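Pyruvate kinase (Pyrobaculum aerophilum, PDB 3QTG) catalyses the last step of glycolysis, the interconversion of phosphoenolpyruvate plus ADP with pyruvate plus ATP, using a divalent metal cation. Local coordinates at residues S92-Q97 against T113-P118; K206-V211 against V244-Y249; R272-S277 against A312-D317. All coordinates share one frame; numbering follows the deposited sequence.

The three contacts follow one another along the chain without overlapping, and they fall into two parts of the molecule. Interaction 1 stands apart, in the lobe inserted between barrel strands 76-80 and 199-202; its centre is about 36 Å from that of interaction 2 and 42 Å from that of interaction 3. Interactions 2 and 3 belong to the eight-stranded TIM barrel, with centres about 17 Å apart, and join successive outer helices: 208-220 to the end of 240-245, then 266-279 to the turn after 302-313. They touch where Val244 packs on Thr276 and Ser277, and where Tyr249 meets Asp317. One contact therefore lies inside the inserted lobe, two in the helical layer of the catalytic barrel.

Interaction 1 of 3, residues S92-Q97 against T113-P118; sequences SPINVQ and TYIPVP
Ile94 CD1 stands above the plane of the Tyr114-Ile115 peptide and out past its oxygen, 3.6 Å from Tyr114 O. The Tyr114 ring plays no part in this touch: its CB points away from residues 92-97, its hydroxyl is hydrogen-bonded to Ser107, and its side chain packs on Lys105. Everything else is aliphatic. Ile94 CG2 lies 3.6 Å from Ile115 CD1, and Ile94 CB is 3.9 Å from the same methyl, so one terminal carbon of Ile115 meets the flank of the other isoleucine. The two CD1 methyls are modelled closer than carbons can sit, which leaves their exact positions, and the distances measured from them, doubtful. As modelled, chi1 and chi2 of Ile115, both at -45°, bring CD1 round to the Ile94 side although CB does not aim that way. The setting is the lobe inserted into the TIM barrel, known in pyruvate kinases as the B domain, a lid over the active site. Strand 94-96 pairs antiparallel with 159-161, whereas 115-117 is an edge strand of a separate mixed sheet beside 101-106. No hydrogen bond crosses directly between the two segments; side chains bridge the sheets. Cut back to an alanine, position Ile94 is likely to leave the Ile115 methyl uncovered on this side and a gap between the two sheets. Val102, Phe104 and Ile161 also pack on Ile115, whose side chain is about 8 Å from that of Lys165, a probable ATP-binding residue.

Interaction 2 of 3, residues K206-V211 against V244-Y249; sequences KSCKDV and VQCSDY
Cys246 points its side chain at the first turn of helix 208-220, and its sulfur lies against both Cys208 and Val211. The two thiols meet side-on: Cys208 SG is 3.6 Å from Cys246 SG, and the CB-SG bonds run at roughly a right angle to one another. That separation is van der Waals contact, far beyond a disulfide bond. Val211, one turn further on, turns CB toward the partner segment and sets its isopropyl group against the Cys246 sulfur. CG2 rests 3.7 Å from Cys246 SG, while CG1, anti to the backbone N (chi1 -175°), also reaches Cys246 O, again at 3.7 Å. The sulfur of Cys246 can face the helix because it stands between its own backbone N and carbonyl carbon (chi1 79°). Cys246 O, flanked by the valine methyl, is not left to apolar company: Arg215 donates a hydrogen bond to it and also forms a salt bridge with Asp248. The opening turn of the helix is secured separately. Ser207 is the N-cap and accepts a weak bond from Asp210 N, while Lys206 N reaches the anti lone pair of Asp210 OD2 at 3.3 Å. This is TIM-barrel architecture, the start of one outer helix set against the end of the next, 240-245, just before the chain enters strand 249-253. Beneath the contact Val211 packs on Val229 of strand 226-231 and on Leu243, while Val244 packs on Thr276 and Ser277 of the next helix, 266-279.

Interaction 3 of 3, residues R272-S277 against A312-D317; sequences RIVHTS and ASMGVD
Met314 and Val274 lose nearly equal areas to the opposite segment, and they meet through the methionine methyl. Met314 CE sits 3.7 Å from Val274 CB and 3.8 Å from Val274 CG1, lying against the branched flank of the valine. The chain runs out extended through chi2 and then bends at chi3 (85°), bringing the methyl back into the corner between Val274 and His275. There the same CE approaches the imidazole obliquely, 3.6 Å from His275 CE1, with the two side chains crossing at about a right angle. Val274 meets Val316 as well: Val316 CG1 is 4.0 Å from Val274 CG2 and equally far from CG1, so this methyl sits at the fork between the two branches of Val274. In the TIM barrel, helix 266-279 here packs on the connection that leaves helix 302-313 for the last barrel strand, 318-321. Gly315 makes that exit with positive phi (95°), where a side chain would jam against the carbonyl of Met314, and the turn brings both Met314 and Val316 within contact of the same helix, though only Met314 points its CB at it. Below them, Val274 packs on Ile284 and Val316 on Val286, both in strand 284-287. Within the helix, Thr276 OG1 and Ser277 OG fold back on the carbonyls four residues earlier; Arg272 O receives Thr276 N and Thr276 OG1 from opposite faces of its plane, the latter at 2.8 Å. On the outer side, His275 packs on Gln348 of a second subunit, which brings this contact to a tetramer interface.

Interaction 1 of 3, residues S92-Q97 against T113-P118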
loop_
_atom_site.group_PDB
_atom_site.type_symbol
_atom_site.label_atom_id
_atom_site.label_comp_id
_atom_site.label_asym_id
_atom_site.label_seq_id
_atom_site.Cartn_x
_atom_site.Cartn_y
_atom_site.Cartn_z
ATOM N N SER A 92 45.051 49.334 11.483
ATOM C CA SER A 92 45.135 49.274 12.936
ATOM C C SER A 92 43.743 48.896 13.470
ATOM O O SER A 92 42.732 49.137 12.789
ATOM C CB SER A 92 45.549 50.637 13.471
ATOM O OG SER A 92 44.671 51.639 12.969
ATOM N N PRO A 93 43.675 48.272 14.668
ATOM C CA PRO A 93 42.362 47.853 15.187
ATOM C C PRO A 93 41.365 49.007 15.193
ATOM O O PRO A 93 41.721 50.134 15.531
ATOM C CB PRO A 93 42.680 47.395 16.613
ATOM C CG PRO A 93 44.137 46.926 16.526
ATOM C CD PRO A 93 44.777 47.910 15.588
ATOM N N ILE A 94 40.143 48.738 14.761
ATOM C CA ILE A 94 39.106 49.766 14.734
ATOM C C ILE A 94 38.094 49.450 15.828
ATOM O O ILE A 94 37.506 48.368 15.845
ATOM C CB ILE A 94 38.407 49.847 13.346
ATOM C CG1 ILE A 94 39.382 50.386 12.295
ATOM C CG2 ILE A 94 37.161 50.750 13.395
ATOM C CD1 ILE A 94 39.175 49.795 10.925
ATOM N N ASN A 95 37.917 50.395 16.742
ATOM C CA ASN A 95 36.972 50.248 17.835
ATOM C C ASN A 95 35.615 50.812 17.450
ATOM O O ASN A 95 35.476 51.992 17.098
ATOM C CB ASN A 95 37.507 50.893 19.114
ATOM C CG ASN A 95 38.741 50.171 19.652
ATOM O OD1 ASN A 95 38.617 49.234 20.435
ATOM N ND2 ASN A 95 39.930 50.582 19.208
ATOM N N VAL A 96 34.626 49.941 17.506
ATOM C CA VAL A 96 33.285 50.242 17.055
ATOM C C VAL A 96 32.387 50.363 18.279
ATOM O O VAL A 96 32.419 49.501 19.160
ATOM C CB VAL A 96 32.822 49.135 16.053
ATOM C CG1 VAL A 96 31.320 48.953 16.024
ATOM C CG2 VAL A 96 33.371 49.437 14.664
ATOM N N GLN A 97 31.621 51.455 18.352
ATOM C CA GLN A 97 30.671 51.654 19.450
ATOM C C GLN A 97 29.279 51.284 18.989
ATOM O O GLN A 97 28.947 51.448 17.817
ATOM C CB GLN A 97 30.692 53.105 19.974
ATOM C CG GLN A 97 32.083 53.623 20.391
ATOM C CD GLN A 97 32.852 52.713 21.382
ATOM O OE1 GLN A 97 32.293 52.199 22.359
ATOM N NE2 GLN A 97 34.153 52.533 21.123
ATOM N N THR A 113 40.231 55.646 8.890
ATOM C CA THR A 113 38.860 56.205 8.973
ATOM C C THR A 113 37.735 55.261 8.495
ATOM O O THR A 113 36.541 55.606 8.603
ATOM C CB THR A 113 38.726 57.569 8.234
ATOM O OG1 THR A 113 38.996 57.394 6.843
ATOM C CG2 THR A 113 39.706 58.621 8.790
ATOM N N TYR A 114 38.087 54.091 7.963
ATOM C CA TYR A 114 37.074 53.138 7.472
ATOM C C TYR A 114 37.564 51.696 7.551
ATOM O O TYR A 114 38.756 51.464 7.788
ATOM C CB TYR A 114 36.673 53.484 6.025
ATOM C CG TYR A 114 37.816 53.379 5.040
ATOM C CD1 TYR A 114 38.050 52.182 4.358
ATOM C CD2 TYR A 114 38.674 54.453 4.804
ATOM C CE1 TYR A 114 39.086 52.053 3.464
ATOM C CE2 TYR A 114 39.733 54.336 3.897
ATOM C CZ TYR A 114 39.919 53.130 3.231
ATOM O OH TYR A 114 40.934 52.959 2.331
ATOM N N ILE A 115 36.654 50.734 7.340
ATOM C CA ILE A 115 37.021 49.315 7.314
ATOM C C ILE A 115 37.335 48.928 5.873
ATOM O O ILE A 115 36.474 49.062 4.992
ATOM C CB ILE A 115 35.895 48.357 7.845
ATOM C CG1 ILE A 115 35.245 48.849 9.143
ATOM C CG2 ILE A 115 36.401 46.907 7.964
ATOM C CD1 ILE A 115 36.219 49.352 10.206
ATOM N N PRO A 116 38.570 48.448 5.622
ATOM C CA PRO A 116 38.906 48.061 4.277
ATOM C C PRO A 116 38.485 46.614 3.937
ATOM O O PRO A 116 38.795 45.662 4.668
ATOM C CB PRO A 116 40.423 48.245 4.248
ATOM C CG PRO A 116 40.857 47.960 5.648
ATOM C CD PRO A 116 39.703 48.255 6.552
ATOM N N VAL A 117 37.777 46.456 2.828
ATOM C CA VAL A 117 37.358 45.131 2.369
ATOM C C VAL A 117 37.872 44.931 0.938
ATOM O O VAL A 117 37.334 45.533 0.011
ATOM C CB VAL A 117 35.831 44.947 2.434
ATOM C CG1 VAL A 117 35.465 43.509 2.131
ATOM C CG2 VAL A 117 35.298 45.320 3.812
ATOM N N PRO A 118 38.948 44.124 0.762
ATOM C CA PRO A 118 39.588 43.990 -0.548
ATOM C C PRO A 118 38.906 43.025 -1.531
ATOM O O PRO A 118 39.576 42.307 -2.267
ATOM C CB PRO A 118 40.998 43.512 -0.189
ATOM C CG PRO A 118 40.817 42.702 0.991
ATOM C CD PRO A 118 39.692 43.371 1.788
#

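Interaction 2 of 3, residues K206-V211 against V244-Y249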
loop_
_atom_site.group_PDB
_atom_site.type_symbol
_atom_site.label_atom_id
_atom_site.label_comp_id
_atom_site.label_asym_id
_atom_site.label_seq_id
_atom_site.Cartn_x
_atom_site.Cartn_y
_atom_site.Cartn_z
ATOM N N LYS A 206 28.553 26.281 -4.532
ATOM C CA LYS A 206 27.105 26.522 -4.719
ATOM C C LYS A 206 26.610 26.164 -6.116
ATOM O O LYS A 206 25.448 26.403 -6.440
ATOM C CB LYS A 206 26.681 27.960 -4.332
ATOM C CG LYS A 206 27.344 29.077 -5.140
ATOM C CD LYS A 206 26.889 30.472 -4.671
ATOM C CE LYS A 206 27.706 31.572 -5.369
ATOM N NZ LYS A 206 27.228 32.946 -5.060
ATOM N N SER A 207 27.499 25.601 -6.932
ATOM C CA SER A 207 27.119 25.056 -8.223
ATOM C C SER A 207 27.947 23.823 -8.549
ATOM O O SER A 207 29.019 23.602 -7.982
ATOM C CB SER A 207 27.288 26.108 -9.322
ATOM O OG SER A 207 28.658 26.357 -9.561
ATOM N N CYS A 208 27.436 23.031 -9.484
ATOM C CA CYS A 208 28.171 21.892 -10.010
ATOM C C CYS A 208 29.525 22.275 -10.593
ATOM O O CYS A 208 30.481 21.526 -10.434
ATOM C CB CYS A 208 27.309 21.137 -11.013
ATOM S SG CYS A 208 25.747 20.694 -10.208
ATOM N N LYS A 209 29.607 23.448 -11.227
ATOM C CA LYS A 209 30.860 23.948 -11.805
ATOM C C LYS A 209 31.974 24.021 -10.760
ATOM O O LYS A 209 33.112 23.605 -11.023
ATOM C CB LYS A 209 30.666 25.321 -12.490
ATOM C CG LYS A 209 31.870 25.751 -13.353
ATOM C CD LYS A 209 31.734 27.156 -13.934
ATOM C CE LYS A 209 32.928 27.496 -14.860
ATOM N NZ LYS A 209 34.196 27.850 -14.128
ATOM N N ASP A 210 31.629 24.555 -9.586
ATOM C CA ASP A 210 32.532 24.653 -8.433
ATOM C C ASP A 210 33.093 23.290 -8.004
ATOM O O ASP A 210 34.294 23.144 -7.770
ATOM C CB ASP A 210 31.791 25.280 -7.252
ATOM C CG ASP A 210 31.673 26.796 -7.362
ATOM O OD1 ASP A 210 32.479 27.420 -8.084
ATOM O OD2 ASP A 210 30.781 27.364 -6.700
ATOM N N VAL A 211 32.206 22.302 -7.911
ATOM C CA VAL A 211 32.582 20.943 -7.515
ATOM C C VAL A 211 33.524 20.288 -8.550
ATOM O O VAL A 211 34.558 19.726 -8.185
ATOM C CB VAL A 211 31.327 20.070 -7.244
ATOM C CG1 VAL A 211 31.719 18.699 -6.721
ATOM C CG2 VAL A 211 30.409 20.763 -6.250
ATOM N N VAL A 244 23.616 18.092 -4.669
ATOM C CA VAL A 244 23.621 16.742 -4.124
ATOM C C VAL A 244 24.023 15.768 -5.224
ATOM O O VAL A 244 24.925 14.964 -5.021
ATOM C CB VAL A 244 22.264 16.374 -3.458
ATOM C CG1 VAL A 244 22.140 14.873 -3.266
ATOM C CG2 VAL A 244 22.124 17.116 -2.119
ATOM N N GLN A 245 23.409 15.900 -6.404
ATOM C CA GLN A 245 23.664 14.965 -7.510
ATOM C C GLN A 245 25.082 14.990 -8.084
ATOM O O GLN A 245 25.501 14.024 -8.730
ATOM C CB GLN A 245 22.610 15.105 -8.609
ATOM C CG GLN A 245 21.230 14.719 -8.117
ATOM C CD GLN A 245 20.163 14.864 -9.178
ATOM O OE1 GLN A 245 19.995 13.990 -10.032
ATOM N NE2 GLN A 245 19.421 15.966 -9.123
ATOM N N CYS A 246 25.836 16.056 -7.836
ATOM C CA CYS A 246 27.207 16.083 -8.312
ATOM C C CYS A 246 28.271 15.798 -7.241
ATOM O O CYS A 246 29.467 15.856 -7.544
ATOM C CB CYS A 246 27.505 17.379 -9.055
ATOM S SG CYS A 246 27.816 18.723 -7.973
ATOM N N SER A 247 27.829 15.452 -6.022
ATOM C CA SER A 247 28.716 15.148 -4.883
ATOM C C SER A 247 29.084 13.656 -4.796
ATOM O O SER A 247 28.417 12.822 -5.395
ATOM C CB SER A 247 28.014 15.520 -3.575
ATOM O OG SER A 247 27.576 16.865 -3.591
ATOM N N ASP A 248 30.140 13.321 -4.054
ATOM C CA ASP A 248 30.371 11.928 -3.687
ATOM C C ASP A 248 29.826 11.689 -2.278
ATOM O O ASP A 248 29.537 10.568 -1.914
ATOM C CB ASP A 248 31.860 11.554 -3.756
ATOM C CG ASP A 248 32.453 11.777 -5.149
ATOM O OD1 ASP A 248 31.697 11.732 -6.143
ATOM O OD2 ASP A 248 33.669 12.012 -5.252
ATOM N N TYR A 249 29.698 12.767 -1.505
ATOM C CA TYR A 249 29.338 12.718 -0.093
ATOM C C TYR A 249 28.822 14.116 0.244
ATOM O O TYR A 249 29.385 15.107 -0.223
ATOM C CB TYR A 249 30.577 12.406 0.738
ATOM C CG TYR A 249 30.322 11.685 2.045
ATOM C CD1 TYR A 249 30.745 10.357 2.216
ATOM C CD2 TYR A 249 29.673 12.314 3.118
ATOM C CE1 TYR A 249 30.512 9.665 3.407
ATOM C CE2 TYR A 249 29.445 11.617 4.332
ATOM C CZ TYR A 249 29.869 10.301 4.454
ATOM O OH TYR A 249 29.674 9.607 5.621
#

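Interaction 3 of 3, residues R272-S277 against A312-D317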
loop_
_atom_site.group_PDB
_atom_site.type_symbol
_atom_site.label_atom_id
_atom_site.label_comp_id
_atom_site.label_asym_id
_atom_site.label_seq_id
_atom_site.Cartn_x
_atom_site.Cartn_y
_atom_site.Cartn_z
ATOM N N ARG A 272 15.806 18.797 5.354
ATOM C CA ARG A 272 15.736 18.853 3.895
ATOM C C ARG A 272 17.041 18.395 3.199
ATOM O O ARG A 272 16.985 17.700 2.180
ATOM C CB ARG A 272 15.255 20.232 3.397
ATOM C CG ARG A 272 15.512 20.485 1.895
ATOM C CD ARG A 272 14.556 21.553 1.263
ATOM N NE ARG A 272 14.984 22.936 1.532
ATOM C CZ ARG A 272 14.541 23.696 2.541
ATOM N NH1 ARG A 272 13.646 23.221 3.411
ATOM N NH2 ARG A 272 15.001 24.937 2.687
ATOM N N ILE A 273 18.200 18.759 3.746
ATOM C CA ILE A 273 19.472 18.271 3.192
ATOM C C ILE A 273 19.596 16.743 3.284
ATOM O O ILE A 273 20.022 16.075 2.322
ATOM C CB ILE A 273 20.726 18.933 3.837
ATOM C CG1 ILE A 273 20.748 20.460 3.589
ATOM C CG2 ILE A 273 21.985 18.276 3.265
ATOM C CD1 ILE A 273 21.518 21.291 4.629
ATOM N N VAL A 274 19.241 16.208 4.457
ATOM C CA VAL A 274 19.297 14.766 4.737
ATOM C C VAL A 274 18.303 13.976 3.859
ATOM O O VAL A 274 18.699 13.020 3.205
ATOM C CB VAL A 274 19.072 14.447 6.236
ATOM C CG1 VAL A 274 19.024 12.919 6.474
ATOM C CG2 VAL A 274 20.180 15.078 7.097
ATOM N N HIS A 275 17.046 14.407 3.814
ATOM C CA HIS A 275 16.045 13.815 2.915
ATOM C C HIS A 275 16.501 13.807 1.438
ATOM O O HIS A 275 16.425 12.798 0.757
ATOM C CB HIS A 275 14.699 14.525 3.100
ATOM C CG HIS A 275 13.984 14.130 4.365
ATOM N ND1 HIS A 275 14.610 13.455 5.401
ATOM C CD2 HIS A 275 12.700 14.322 4.764
ATOM C CE1 HIS A 275 13.740 13.249 6.376
ATOM N NE2 HIS A 275 12.574 13.766 6.016
ATOM N N THR A 276 17.030 14.925 0.964
ATOM C CA THR A 276 17.513 15.012 -0.402
ATOM C C THR A 276 18.685 14.082 -0.715
ATOM O O THR A 276 18.698 13.432 -1.777
ATOM C CB THR A 276 17.805 16.474 -0.761
ATOM O OG1 THR A 276 16.607 17.220 -0.544
ATOM C CG2 THR A 276 18.240 16.626 -2.209
ATOM N N SER A 277 19.636 13.981 0.207
ATOM C CA SER A 277 20.792 13.103 0.014
ATOM C C SER A 277 20.401 11.632 -0.019
ATOM O O SER A 277 20.906 10.905 -0.853
ATOM C CB SER A 277 21.887 13.320 1.081
ATOM O OG SER A 277 22.316 14.664 1.108
ATOM N N ALA A 312 21.049 11.024 14.358
ATOM C CA ALA A 312 21.384 9.658 13.953
ATOM C C ALA A 312 20.172 8.820 13.490
ATOM O O ALA A 312 20.296 8.057 12.523
ATOM C CB ALA A 312 22.173 8.919 15.051
ATOM N N SER A 313 19.031 8.963 14.178
ATOM C CA SER A 313 17.762 8.288 13.820
ATOM C C SER A 313 17.267 8.550 12.417
ATOM O O SER A 313 16.589 7.704 11.843
ATOM C CB SER A 313 16.632 8.709 14.763
ATOM O OG SER A 313 16.808 8.091 16.010
ATOM N N MET A 314 17.568 9.740 11.892
ATOM C CA MET A 314 17.182 10.118 10.530
ATOM C C MET A 314 17.847 9.215 9.509
ATOM O O MET A 314 17.427 9.158 8.361
ATOM C CB MET A 314 17.615 11.547 10.217
ATOM C CG MET A 314 16.840 12.659 10.879
ATOM S SD MET A 314 17.377 14.233 10.126
ATOM C CE MET A 314 16.293 14.233 8.701
ATOM N N GLY A 315 18.912 8.535 9.925
ATOM C CA GLY A 315 19.608 7.587 9.060
ATOM C C GLY A 315 20.804 8.162 8.312
ATOM O O GLY A 315 21.157 7.654 7.259
ATOM N N VAL A 316 21.455 9.187 8.873
ATOM C CA VAL A 316 22.705 9.711 8.297
ATOM C C VAL A 316 23.804 8.645 8.338
ATOM O O VAL A 316 23.799 7.788 9.240
ATOM C CB VAL A 316 23.194 11.011 9.035
ATOM C CG1 VAL A 316 22.149 12.116 8.908
ATOM C CG2 VAL A 316 23.510 10.728 10.525
ATOM N N ASP A 317 24.739 8.697 7.383
ATOM C CA ASP A 317 25.870 7.762 7.354
ATOM C C ASP A 317 26.853 8.012 8.493
ATOM O O ASP A 317 27.428 7.064 9.028
ATOM C CB ASP A 317 26.691 7.871 6.061
ATOM C CG ASP A 317 25.920 7.500 4.820
ATOM O OD1 ASP A 317 26.205 6.428 4.226
ATOM O OD2 ASP A 317 25.063 8.301 4.415
#